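PDB 3KTA: chromosome partition protein Smc from Pyrococcus furiosus, which is probably required for chromosome condensation and partitioning, and binds and hydrolyses ATP in ABC-type head domains, the N-terminal part of which is this chain. Local coordinates for residues 44-47 and 48-52; 93-97 and 98-102. All coordinates share one frame; numbering follows the deposited sequence.

Contact 1: 44-47 and 48-52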
loop_
_atom_site.group_PDB
_atom_site.type_symbol
_atom_site.label_atom_id
_atom_site.label_comp_id
_atom_site.label_asym_id
_atom_site.label_seq_id
_atom_site.Cartn_x
_atom_site.Cartn_y
_atom_site.Cartn_z
ATOM N N ASP A 44 -4.891 -6.532 -5.578
ATOM C CA ASP A 44 -5.480 -6.204 -6.872
ATOM C C ASP A 44 -6.989 -5.979 -6.755
ATOM O O ASP A 44 -7.553 -5.168 -7.502
ATOM C CB ASP A 44 -5.178 -7.294 -7.908
ATOM C CG ASP A 44 -3.704 -7.390 -8.230
ATOM O OD1 ASP A 44 -3.010 -6.356 -8.124
ATOM O OD2 ASP A 44 -3.248 -8.499 -8.579
ATOM N N ALA A 45 -7.624 -6.675 -5.813
ATOM C CA ALA A 45 -9.058 -6.473 -5.555
ATOM C C ALA A 45 -9.309 -5.044 -5.095
ATOM O O ALA A 45 -10.303 -4.419 -5.478
ATOM C CB ALA A 45 -9.573 -7.485 -4.531
ATOM N N ILE A 46 -8.401 -4.514 -4.288
ATOM C CA ILE A 46 -8.499 -3.130 -3.835
ATOM C C ILE A 46 -8.301 -2.145 -4.994
ATOM O O ILE A 46 -9.091 -1.219 -5.159
ATOM C CB ILE A 46 -7.514 -2.850 -2.693
ATOM C CG1 ILE A 46 -7.863 -3.736 -1.493
ATOM C CG2 ILE A 46 -7.509 -1.342 -2.342
ATOM C CD1 ILE A 46 -6.809 -3.714 -0.391
ATOM N N LEU A 47 -7.260 -2.348 -5.799
ATOM C CA LEU A 47 -7.051 -1.507 -6.976
ATOM C C LEU A 47 -8.297 -1.501 -7.870
ATOM O O LEU A 47 -8.723 -0.448 -8.391
ATOM C CB LEU A 47 -5.869 -2.032 -7.798
ATOM C CG LEU A 47 -4.495 -1.903 -7.140
ATOM C CD1 LEU A 47 -3.418 -2.456 -8.069
ATOM C CD2 LEU A 47 -4.216 -0.466 -6.803
ATOM N N PHE A 48 -8.868 -2.687 -8.055
ATOM C CA PHE A 48 -10.006 -2.873 -8.959
ATOM C C PHE A 48 -11.241 -2.128 -8.477
ATOM O O PHE A 48 -11.851 -1.355 -9.229
ATOM C CB PHE A 48 -10.305 -4.367 -9.067
ATOM C CG PHE A 48 -11.530 -4.695 -9.867
ATOM C CD1 PHE A 48 -11.510 -4.624 -11.246
ATOM C CD2 PHE A 48 -12.685 -5.120 -9.231
ATOM C CE1 PHE A 48 -12.649 -4.957 -11.990
ATOM C CE2 PHE A 48 -13.815 -5.461 -9.964
ATOM C CZ PHE A 48 -13.786 -5.378 -11.339
ATOM N N VAL A 49 -11.607 -2.353 -7.220
ATOM C CA VAL A 49 -12.850 -1.775 -6.701
ATOM C C VAL A 49 -12.761 -0.255 -6.559
ATOM O O VAL A 49 -13.785 0.437 -6.606
ATOM C CB VAL A 49 -13.277 -2.450 -5.376
ATOM C CG1 VAL A 49 -12.337 -2.055 -4.236
ATOM C CG2 VAL A 49 -14.739 -2.108 -5.057
ATOM N N LEU A 50 -11.544 0.273 -6.431
ATOM C CA LEU A 50 -11.340 1.718 -6.316
ATOM C C LEU A 50 -11.191 2.382 -7.682
ATOM O O LEU A 50 -10.820 3.557 -7.784
ATOM C CB LEU A 50 -10.125 2.032 -5.433
ATOM C CG LEU A 50 -10.230 1.523 -3.996
ATOM C CD1 LEU A 50 -8.985 1.924 -3.192
ATOM C CD2 LEU A 50 -11.504 2.007 -3.316
ATOM N N GLY A 51 -11.460 1.616 -8.732
ATOM C CA GLY A 51 -11.632 2.203 -10.054
ATOM C C GLY A 51 -10.480 2.028 -11.016
ATOM O O GLY A 51 -10.441 2.681 -12.062
ATOM N N GLY A 52 -9.544 1.147 -10.679
ATOM C CA GLY A 52 -8.385 0.920 -11.524
ATOM C C GLY A 52 -8.753 0.670 -12.976
ATOM O O GLY A 52 -9.552 -0.212 -13.284
#
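I46 and L50 lie side by side one turn apart where helix 39-49, which follows the Walker A loop, gives way to loop. Their side chains point the same way, and CG2 of I46 meets CD1 of L50 at 3.7 Å; F89 of the neighbouring chain packs on both. The tight part of the contact is at the backbone. V49 N donates a hydrogen bond to A45 O at 3.0 Å, close to straight (164° at the hydrogen), and L50 N to I46 O at 3.1 Å. V49 places CG1 between its own N and carbonyl carbon (chi1 71°), which sets this methyl 3.4 Å from A45 O. Side-chain packing between the two segments is sparse by comparison. The F48 ring meets F12, L47 leans on L144, and D44 OD2 forms salt bridges with K13 and R59. The helix closes in a Schellman motif: G52 N bonds L47 O at 2.9 Å and G51 N bonds F48 O, with G51 at positive phi. F48 O and G52 O accept hydrogen bonds from R104, and G51 O from R123. Carbonyls at and just beyond the helix C-terminus find donors, and the guanidinium groups probably offset the dipole's negative end.

Contact 2: 93-97 and 98-102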
loop_
_atom_site.group_PDB
_atom_site.type_symbol
_atom_site.label_atom_id
_atom_site.label_comp_id
_atom_site.label_asym_id
_atom_site.label_seq_id
_atom_site.Cartn_x
_atom_site.Cartn_y
_atom_site.Cartn_z
ATOM N N PHE A 93 -15.477 10.449 4.051
ATOM C CA PHE A 93 -16.278 10.516 2.831
ATOM C C PHE A 93 -17.364 11.557 3.047
ATOM O O PHE A 93 -17.984 11.601 4.121
ATOM C CB PHE A 93 -16.972 9.180 2.529
ATOM C CG PHE A 93 -16.051 8.099 2.044
ATOM C CD1 PHE A 93 -15.508 7.185 2.932
ATOM C CD2 PHE A 93 -15.757 7.978 0.701
ATOM C CE1 PHE A 93 -14.668 6.174 2.489
ATOM C CE2 PHE A 93 -14.914 6.970 0.252
ATOM C CZ PHE A 93 -14.362 6.079 1.152
ATOM N N PRO A 94 -17.620 12.378 2.024
ATOM C CA PRO A 94 -18.681 13.389 2.108
ATOM C C PRO A 94 -20.057 12.758 1.915
ATOM O O PRO A 94 -20.830 13.157 1.035
ATOM C CB PRO A 94 -18.347 14.333 0.959
ATOM C CG PRO A 94 -17.684 13.453 -0.060
ATOM C CD PRO A 94 -16.900 12.427 0.738
ATOM N N ILE A 95 -20.343 11.762 2.746
ATOM C CA ILE A 95 -21.592 11.015 2.716
ATOM C C ILE A 95 -22.019 10.836 4.165
ATOM O O ILE A 95 -21.213 10.407 4.995
ATOM C CB ILE A 95 -21.402 9.620 2.090
ATOM C CG1 ILE A 95 -20.975 9.733 0.623
ATOM C CG2 ILE A 95 -22.680 8.790 2.213
ATOM C CD1 ILE A 95 -20.611 8.394 -0.001
ATOM N N ASP A 96 -23.272 11.171 4.472
ATOM C CA ASP A 96 -23.749 11.147 5.848
ATOM C C ASP A 96 -24.138 9.743 6.283
ATOM O O ASP A 96 -25.273 9.500 6.702
ATOM C CB ASP A 96 -24.941 12.100 6.023
ATOM C CG ASP A 96 -25.245 12.393 7.484
ATOM O OD1 ASP A 96 -24.457 11.976 8.358
ATOM O OD2 ASP A 96 -26.275 13.041 7.760
ATOM N N GLU A 97 -23.191 8.815 6.176
ATOM C CA GLU A 97 -23.403 7.441 6.615
ATOM C C GLU A 97 -22.160 6.903 7.305
ATOM O O GLU A 97 -21.042 7.219 6.890
ATOM C CB GLU A 97 -23.702 6.551 5.411
ATOM C CG GLU A 97 -24.953 6.938 4.644
ATOM C CD GLU A 97 -26.222 6.570 5.376
ATOM O OE1 GLU A 97 -26.161 5.697 6.262
ATOM O OE2 GLU A 97 -27.283 7.152 5.059
ATOM N N ASP A 98 -22.353 6.086 8.336
ATOM C CA ASP A 98 -21.228 5.440 9.023
ATOM C C ASP A 98 -20.550 4.356 8.201
ATOM O O ASP A 98 -19.435 3.946 8.526
ATOM C CB ASP A 98 -21.685 4.809 10.336
ATOM C CG ASP A 98 -21.988 5.830 11.399
ATOM O OD1 ASP A 98 -21.646 7.018 11.213
ATOM O OD2 ASP A 98 -22.564 5.429 12.432
ATOM N N GLU A 99 -21.233 3.869 7.169
ATOM C CA GLU A 99 -20.661 2.862 6.282
ATOM C C GLU A 99 -20.760 3.338 4.842
ATOM O O GLU A 99 -21.808 3.835 4.412
ATOM C CB GLU A 99 -21.395 1.529 6.443
ATOM C CG GLU A 99 -20.878 0.417 5.534
ATOM C CD GLU A 99 -21.757 -0.823 5.592
ATOM O OE1 GLU A 99 -22.849 -0.819 4.979
ATOM O OE2 GLU A 99 -21.357 -1.794 6.260
ATOM N N VAL A 100 -19.663 3.210 4.099
ATOM C CA VAL A 100 -19.658 3.505 2.673
ATOM C C VAL A 100 -19.238 2.244 1.945
ATOM O O VAL A 100 -18.133 1.745 2.169
ATOM C CB VAL A 100 -18.685 4.651 2.325
ATOM C CG1 VAL A 100 -18.501 4.785 0.805
ATOM C CG2 VAL A 100 -19.171 5.978 2.947
ATOM N N VAL A 101 -20.120 1.728 1.090
ATOM C CA VAL A 101 -19.869 0.465 0.395
ATOM C C VAL A 101 -19.748 0.775 -1.084
ATOM O O VAL A 101 -20.655 1.370 -1.688
ATOM C CB VAL A 101 -21.026 -0.551 0.610
ATOM C CG1 VAL A 101 -20.712 -1.908 -0.072
ATOM C CG2 VAL A 101 -21.293 -0.767 2.096
ATOM N N ILE A 102 -18.634 0.367 -1.677
ATOM C CA ILE A 102 -18.434 0.522 -3.106
ATOM C C ILE A 102 -18.295 -0.867 -3.728
ATOM O O ILE A 102 -17.607 -1.731 -3.181
ATOM C CB ILE A 102 -17.190 1.367 -3.407
ATOM C CG1 ILE A 102 -17.384 2.799 -2.900
ATOM C CG2 ILE A 102 -16.882 1.358 -4.886
ATOM C CD1 ILE A 102 -16.104 3.632 -2.921
HETATM O O HOH W 1 -24.259 3.583 6.971
#
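V100 sets CG1 over the face of the F93 ring, while CG2 touches both F93 and I95. CG1 stands 4.1 Å from the ring centroid and only 5° off the ring normal, a CH-pi contact over the middle of the face. With CG1 opposite its own backbone N (chi1 170°), V100 has CG2 beside that N, 3.9 Å from F93 CD1. The same CG2 meets CD1 of I95 at 4.1 Å, so one methyl meets both an aromatic and an aliphatic side chain of the preceding loop. F86 and L130 also pack against F93, and L116 touches both I95 and V100, joining this cluster to the sheet and to helix 123-132. Two inverse gamma turns, centred on P94 and D96, kink the loop ahead of strand 99-106; in the first, I95 N bonds F93 O at 2.7 Å. At the outer end the contact becomes polar. E97 bends at chi2 (-74°), bringing OE1 to a water that donates to E97 OE1 at 2.9 Å and accepts from E99 N at 3.0 Å. R91 forms salt bridges with both D96 and D98. The chemistry therefore changes along the hairpin connection: apolar contacts join F93 and I95 to V100 of the strand, while at the exposed end a water links E97 to E99 and R91 probably balances two of the clustered acidic groups.

How the contacts relate
Contact 1 comes first along the chain, closing helix 39-49, and contact 2 spans the loop after strand 80-87 and the start of strand 99-106, its neighbour in the antiparallel sheet. Their centres are 18 Å apart, yet they touch where V49 CG2 packs 3.4 Å from I102 O, so the helix end rests on the strand that begins within contact 2. Strand 80-87 borders both: V82 and I84 meet the helix, and I84 also pairs with I102 through the backbone. Contact 1 lies near the centre of the chain and ends the helix from the ATP site against the sheet; contact 2, away from that site, packs a peripheral loop onto the same sheet of the SMC head.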